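Local structure of tetratricopeptide TPR_2 repeat protein (Thermobaculum terrenum, 5DJS) at residues V184-D189 and S499-F504; R190-V195 and A511-W516. The protein is of unknown function but joins tetratricopeptide repeats to a glycosyltransferase family 41 region of GT-B type, which holds uridine-5'-diphosphate in this structure. The protein carries 1 engineered substitution. One frame throughout, in Å; residues are numbered along the deposited sequence. Where two conformers were deposited one is given.

The two contacts illustrate how one long helix can pack against a beta-alpha-beta unit at successive points. Both use helix 479-521, and their partners follow each other in the chain: helix 176-187 in contact 1, the turn and strand 193-199 in contact 2. Their centres lie about 13 Å apart, and His188 CE1 packs 3.9 Å from Tyr512 CE2 between them. Each is partly buried. Contact 1, helix against helix, runs from the buried Val184 and Phe504 to the exposed Glu186, where a carboxylate meets an amide. Contact 2, at an edge strand of a parallel sheet, depends instead on a tyrosine ring and an arginine, and its hydrogen bond from Arg513 NE to Tyr193 OH is weak.

Contact 1 of 2, residues V184-D189 and S499-F504; sequences VIEAHD and SDQGSF
Helix 176-187, the crossover helix of a beta-alpha-beta unit between the parallel strands 163-169 and 193-199, meets the long helix 479-521 through Val184, Glu186 and Ala187 on one side and Gln501 and Phe504 on the other. Such a unit is the building block of the Rossmann-like domains of a GT-B fold. The backbones come near each other at Ala187 and Gly502, whose CA atoms are 5.9 Å apart, and helix 479-521 is kinked here, its regular backbone bonding being interrupted at Gln501 and Gly502.

Gln501 contributes the largest share of the contact. With CG anti to the backbone N (chi1 171°) and the rest of the chain extended, it reaches across to helix 176-187, CG lying 3.8 Å from Ala187 CB. Its NE2 then donates to Glu186 OE2 at 2.7 Å, in a nearly straight bond of 171°. The two side chains cross at about a right angle, yet their flat ends are almost coplanar, 26° apart. The acceptor lies close to the amide plane, and OE2 offers its anti lone pair, the one turned away from the other carboxylate oxygen. The same NE2 also donates to the carbonyl O of Pro183.

Deeper in, the packing is apolar. Val184 CG2 abuts the edge of the Phe504 ring, near its plane, 3.5 Å from CE2. Leu508 and Trp267 also touch Val184, while Pro310 and Arg306 touch Phe504.

Two acceptors on one amide nitrogen, a side-chain carboxylate and a main-chain carbonyl, should restrain rotation of the Gln501 amide. Being neutral, the amide would give Glu186 a directed partner while probably leaving its charge uncompensated by this bond, in keeping with a carboxylate at the exposed margin of the contact.

Contact 2 of 2, residues R190-V195 and A511-W516; sequences RTAYEV and AYRRMW
Arg513 meets Tyr193 near its root and again toward its tip, an example of a long side chain serving several partners in turn. Its CB is 3.6 Å from Tyr193 OH. Bends at chi2 (58°) and chi3 (56°) then fold the chain back, bringing NE 3.5 Å from the same hydroxyl oxygen in a weak hydrogen bond. Tyr193 OH has a second weak bond, to the carbonyl O of Glu509. At the tip, NH2 lies over one face of the Tyr193 ring, 3.7 Å from its CZ, although the guanidinium and ring planes are steeply inclined at 59°. NH2 also comes within 3.2 Å of Ala192 O, which lies at the guanidinium edge. The other terminal nitrogen, NH1, donates to the carbonyls of Arg161 and Pro159.

Tyr512 adds apolar contact, its CB 4.2 Å from Tyr193 CE1, while its hydroxyl is hydrogen-bonded to that of Tyr167. Tyr193 stands on strand 193-199, one of the two outermost in a six-stranded parallel sheet; it and Tyr512 both touch Ile165 of the adjacent strand 163-169, and Arg513 touches Leu163 of that strand. Further across the sheet, Met515 of helix 479-521 meets strands 263-266 and 300-304.

Contact 1 of 2, residues V184-D189 and S499-F504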
loop_
_atom_site.group_PDB
_atom_site.type_symbol
_atom_site.label_atom_id
_atom_site.label_comp_id
_atom_site.label_asym_id
_atom_site.label_seq_id
_atom_site.Cartn_x
_atom_site.Cartn_y
_atom_site.Cartn_z
ATOM N N VAL A 184 11.492 -11.294 -7.165
ATOM C CA VAL A 184 10.647 -12.338 -7.762
ATOM C C VAL A 184 10.841 -12.443 -9.280
ATOM O O VAL A 184 10.979 -13.540 -9.815
ATOM C CB VAL A 184 9.156 -12.140 -7.400
ATOM C CG1 VAL A 184 8.239 -13.057 -8.205
ATOM C CG2 VAL A 184 8.953 -12.401 -5.918
ATOM N N ILE A 185 10.845 -11.300 -9.956
ATOM C CA ILE A 185 11.070 -11.247 -11.396
ATOM C C ILE A 185 12.458 -11.774 -11.772
ATOM O O ILE A 185 12.577 -12.547 -12.721
ATOM C CB ILE A 185 10.847 -9.813 -11.939
ATOM C CG1 ILE A 185 9.359 -9.572 -12.112
ATOM C CG2 ILE A 185 11.534 -9.595 -13.277
ATOM C CD1 ILE A 185 9.022 -8.163 -12.552
ATOM N N GLU A 186 13.495 -11.347 -11.047
ATOM C CA GLU A 186 14.867 -11.821 -11.303
ATOM C C GLU A 186 14.996 -13.340 -11.145
ATOM O O GLU A 186 15.551 -13.996 -12.002
ATOM C CB GLU A 186 15.887 -11.124 -10.387
ATOM C CG GLU A 186 17.340 -11.473 -10.715
ATOM C CD GLU A 186 18.354 -10.775 -9.829
ATOM O OE1 GLU A 186 19.336 -10.222 -10.378
ATOM O OE2 GLU A 186 18.178 -10.793 -8.589
ATOM N N ALA A 187 14.464 -13.885 -10.061
ATOM C CA ALA A 187 14.674 -15.297 -9.704
ATOM C C ALA A 187 13.692 -16.296 -10.321
ATOM O O ALA A 187 13.812 -17.497 -10.080
ATOM C CB ALA A 187 14.658 -15.446 -8.183
ATOM N N HIS A 188 12.715 -15.824 -11.093
ATOM C CA HIS A 188 11.746 -16.734 -11.715
ATOM C C HIS A 188 12.461 -17.760 -12.597
ATOM O O HIS A 188 13.262 -17.391 -13.446
ATOM C CB HIS A 188 10.680 -15.973 -12.540
ATOM C CG HIS A 188 9.362 -15.825 -11.846
ATOM N ND1 HIS A 188 8.733 -16.875 -11.215
ATOM C CD2 HIS A 188 8.546 -14.758 -11.703
ATOM C CE1 HIS A 188 7.593 -16.459 -10.697
ATOM N NE2 HIS A 188 7.458 -15.177 -10.978
ATOM N N ASP A 189 12.164 -19.040 -12.383
ATOM C CA ASP A 189 12.744 -20.121 -13.180
ATOM C C ASP A 189 12.231 -20.060 -14.632
ATOM O O ASP A 189 11.066 -20.387 -14.900
ATOM C CB ASP A 189 12.401 -21.476 -12.544
ATOM C CG ASP A 189 13.135 -22.645 -13.191
ATOM O OD1 ASP A 189 14.012 -22.416 -14.058
ATOM O OD2 ASP A 189 12.822 -23.804 -12.831
ATOM N N SER A 499 19.665 -16.784 1.020
ATOM C CA SER A 499 18.722 -17.779 0.490
ATOM C C SER A 499 17.329 -17.249 0.085
ATOM O O SER A 499 16.698 -17.826 -0.803
ATOM C CB SER A 499 18.559 -18.927 1.496
ATOM O OG SER A 499 17.865 -18.506 2.650
ATOM N N ASP A 500 16.865 -16.158 0.700
ATOM C CA ASP A 500 15.417 -15.838 0.735
ATOM C C ASP A 500 14.776 -15.451 -0.596
ATOM O O ASP A 500 13.618 -15.794 -0.841
ATOM C CB ASP A 500 15.134 -14.749 1.766
ATOM C CG ASP A 500 13.703 -14.736 2.203
ATOM O OD1 ASP A 500 13.266 -15.739 2.786
ATOM O OD2 ASP A 500 13.001 -13.735 1.973
ATOM N N GLN A 501 15.514 -14.731 -1.440
ATOM C CA GLN A 501 15.078 -14.443 -2.813
ATOM C C GLN A 501 14.610 -15.722 -3.513
ATOM O O GLN A 501 13.427 -15.880 -3.790
ATOM C CB GLN A 501 16.202 -13.772 -3.615
ATOM C CG GLN A 501 15.918 -13.635 -5.106
ATOM C CD GLN A 501 16.856 -12.678 -5.812
ATOM O OE1 GLN A 501 17.878 -12.269 -5.266
ATOM N NE2 GLN A 501 16.508 -12.311 -7.044
ATOM N N GLY A 502 15.539 -16.646 -3.740
ATOM C CA GLY A 502 15.255 -17.907 -4.426
ATOM C C GLY A 502 14.355 -18.842 -3.643
ATOM O O GLY A 502 13.560 -19.583 -4.226
ATOM N N SER A 503 14.471 -18.809 -2.322
ATOM C CA SER A 503 13.635 -19.640 -1.465
ATOM C C SER A 503 12.157 -19.230 -1.567
ATOM O O SER A 503 11.281 -20.093 -1.693
ATOM C CB SER A 503 14.118 -19.565 -0.018
ATOM O OG SER A 503 13.605 -20.648 0.720
ATOM N N PHE A 504 11.889 -17.917 -1.542
ATOM C CA PHE A 504 10.517 -17.409 -1.677
ATOM C C PHE A 504 9.912 -17.709 -3.051
ATOM O O PHE A 504 8.811 -18.261 -3.130
ATOM C CB PHE A 504 10.410 -15.892 -1.434
ATOM C CG PHE A 504 9.040 -15.336 -1.767
ATOM C CD1 PHE A 504 7.957 -15.604 -0.938
ATOM C CD2 PHE A 504 8.818 -14.599 -2.932
ATOM C CE1 PHE A 504 6.686 -15.133 -1.233
ATOM C CE2 PHE A 504 7.542 -14.127 -3.239
ATOM C CZ PHE A 504 6.477 -14.390 -2.387
#

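Contact 2 of 2, residues R190-V195 and A511-W516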
loop_
_atom_site.group_PDB
_atom_site.type_symbol
_atom_site.label_atom_id
_atom_site.label_comp_id
_atom_site.label_asym_id
_atom_site.label_seq_id
_atom_site.Cartn_x
_atom_site.Cartn_y
_atom_site.Cartn_z
ATOM N N ARG A 190 13.104 -19.641 -15.548
ATOM C CA ARG A 190 12.751 -19.487 -16.960
ATOM C C ARG A 190 12.493 -20.794 -17.713
ATOM O O ARG A 190 11.897 -20.765 -18.787
ATOM C CB ARG A 190 13.811 -18.672 -17.701
ATOM C CG ARG A 190 13.383 -17.240 -17.988
ATOM C CD ARG A 190 12.866 -16.549 -16.735
ATOM N NE ARG A 190 12.657 -15.121 -16.950
ATOM C CZ ARG A 190 12.591 -14.223 -15.971
ATOM N NH1 ARG A 190 12.724 -14.606 -14.705
ATOM N NH2 ARG A 190 12.406 -12.939 -16.258
ATOM N N THR A 191 12.945 -21.928 -17.170
ATOM C CA THR A 191 12.633 -23.242 -17.762
ATOM C C THR A 191 11.113 -23.495 -17.682
ATOM O O THR A 191 10.507 -23.984 -18.643
ATOM C CB THR A 191 13.407 -24.429 -17.103
ATOM O OG1 THR A 191 13.024 -24.578 -15.728
ATOM C CG2 THR A 191 14.942 -24.241 -17.199
ATOM N N ALA A 192 10.515 -23.112 -16.548
ATOM C CA ALA A 192 9.107 -23.401 -16.232
ATOM C C ALA A 192 8.144 -22.190 -16.271
ATOM O O ALA A 192 6.926 -22.391 -16.234
ATOM C CB ALA A 192 9.026 -24.082 -14.870
ATOM N N TYR A 193 8.671 -20.959 -16.332
ATOM C CA TYR A 193 7.844 -19.743 -16.280
ATOM C C TYR A 193 8.375 -18.653 -17.201
ATOM O O TYR A 193 9.564 -18.586 -17.462
ATOM C CB TYR A 193 7.764 -19.204 -14.847
ATOM C CG TYR A 193 7.143 -20.178 -13.876
ATOM C CD1 TYR A 193 5.765 -20.273 -13.747
ATOM C CD2 TYR A 193 7.939 -21.037 -13.109
ATOM C CE1 TYR A 193 5.184 -21.182 -12.870
ATOM C CE2 TYR A 193 7.372 -21.958 -12.231
ATOM C CZ TYR A 193 5.996 -22.028 -12.112
ATOM O OH TYR A 193 5.429 -22.939 -11.249
ATOM N N GLU A 194 7.485 -17.804 -17.704
ATOM C CA GLU A 194 7.881 -16.650 -18.512
ATOM C C GLU A 194 7.168 -15.397 -18.014
ATOM O O GLU A 194 5.970 -15.435 -17.734
ATOM C CB GLU A 194 7.551 -16.884 -19.981
ATOM C CG GLU A 194 8.074 -15.780 -20.889
ATOM C CD GLU A 194 7.748 -16.020 -22.333
ATOM O OE1 GLU A 194 6.882 -16.893 -22.630
ATOM O OE2 GLU A 194 8.343 -15.321 -23.186
ATOM N N VAL A 195 7.892 -14.285 -17.960
ATOM C CA VAL A 195 7.451 -13.112 -17.209
ATOM C C VAL A 195 7.080 -11.926 -18.109
ATOM O O VAL A 195 7.948 -11.306 -18.745
ATOM C CB VAL A 195 8.513 -12.699 -16.159
ATOM C CG1 VAL A 195 8.071 -11.457 -15.397
ATOM C CG2 VAL A 195 8.765 -13.835 -15.169
ATOM N N ALA A 511 3.095 -22.608 -5.702
ATOM C CA ALA A 511 1.679 -22.209 -5.607
ATOM C C ALA A 511 1.030 -21.939 -6.971
ATOM O O ALA A 511 -0.083 -22.416 -7.222
ATOM C CB ALA A 511 1.514 -21.001 -4.699
ATOM N N TYR A 512 1.713 -21.183 -7.840
ATOM C CA TYR A 512 1.270 -20.992 -9.239
ATOM C C TYR A 512 1.045 -22.322 -9.976
ATOM O O TYR A 512 0.087 -22.464 -10.731
ATOM C CB TYR A 512 2.289 -20.180 -10.056
ATOM C CG TYR A 512 2.457 -18.704 -9.721
ATOM C CD1 TYR A 512 1.454 -17.960 -9.073
ATOM C CD2 TYR A 512 3.626 -18.035 -10.099
ATOM C CE1 TYR A 512 1.634 -16.610 -8.785
ATOM C CE2 TYR A 512 3.812 -16.689 -9.824
ATOM C CZ TYR A 512 2.819 -15.975 -9.172
ATOM O OH TYR A 512 3.024 -14.638 -8.903
ATOM N N ARG A 513 1.945 -23.278 -9.773
ATOM C CA ARG A 513 1.846 -24.583 -10.419
ATOM C C ARG A 513 0.600 -25.345 -9.960
ATOM O O ARG A 513 -0.072 -25.979 -10.764
ATOM C CB ARG A 513 3.119 -25.412 -10.155
ATOM C CG ARG A 513 3.218 -26.737 -10.917
ATOM C CD ARG A 513 3.149 -26.590 -12.437
ATOM N NE ARG A 513 4.168 -25.690 -12.991
ATOM C CZ ARG A 513 4.361 -25.473 -14.291
ATOM N NH1 ARG A 513 3.612 -26.087 -15.211
ATOM N NH2 ARG A 513 5.315 -24.627 -14.685
ATOM N N ARG A 514 0.299 -25.273 -8.671
ATOM C CA ARG A 514 -0.831 -26.005 -8.114
ATOM C C ARG A 514 -2.161 -25.333 -8.462
ATOM O O ARG A 514 -3.181 -26.008 -8.567
ATOM C CB ARG A 514 -0.637 -26.215 -6.608
ATOM C CG ARG A 514 0.447 -27.264 -6.330
ATOM C CD ARG A 514 1.167 -27.113 -4.992
ATOM N NE ARG A 514 0.242 -26.817 -3.903
ATOM C CZ ARG A 514 -0.586 -27.694 -3.329
ATOM N NH1 ARG A 514 -0.635 -28.973 -3.717
ATOM N NH2 ARG A 514 -1.387 -27.282 -2.345
ATOM N N MET A 515 -2.139 -24.012 -8.657
ATOM C CA MET A 515 -3.266 -23.287 -9.254
ATOM C C MET A 515 -3.520 -23.768 -10.685
ATOM O O MET A 515 -4.672 -23.961 -11.092
ATOM C CB MET A 515 -2.987 -21.777 -9.331
ATOM C CG MET A 515 -2.934 -21.011 -8.019
ATOM S SD MET A 515 -2.265 -19.344 -8.292
ATOM C CE MET A 515 -1.556 -19.027 -6.680
ATOM N N TRP A 516 -2.436 -23.908 -11.445
ATOM C CA TRP A 516 -2.502 -24.335 -12.841
ATOM C C TRP A 516 -2.923 -25.800 -12.987
ATOM O O TRP A 516 -3.794 -26.108 -13.800
ATOM C CB TRP A 516 -1.167 -24.091 -13.549
ATOM C CG TRP A 516 -1.161 -24.564 -14.960
ATOM C CD1 TRP A 516 -0.565 -25.684 -15.433
ATOM C CD2 TRP A 516 -1.796 -23.940 -16.082
ATOM N NE1 TRP A 516 -0.776 -25.804 -16.784
ATOM C CE2 TRP A 516 -1.530 -24.744 -17.210
ATOM C CE3 TRP A 516 -2.564 -22.781 -16.247
ATOM C CZ2 TRP A 516 -1.999 -24.429 -18.486
ATOM C CZ3 TRP A 516 -3.036 -22.467 -17.522
ATOM C CH2 TRP A 516 -2.747 -23.290 -18.625
#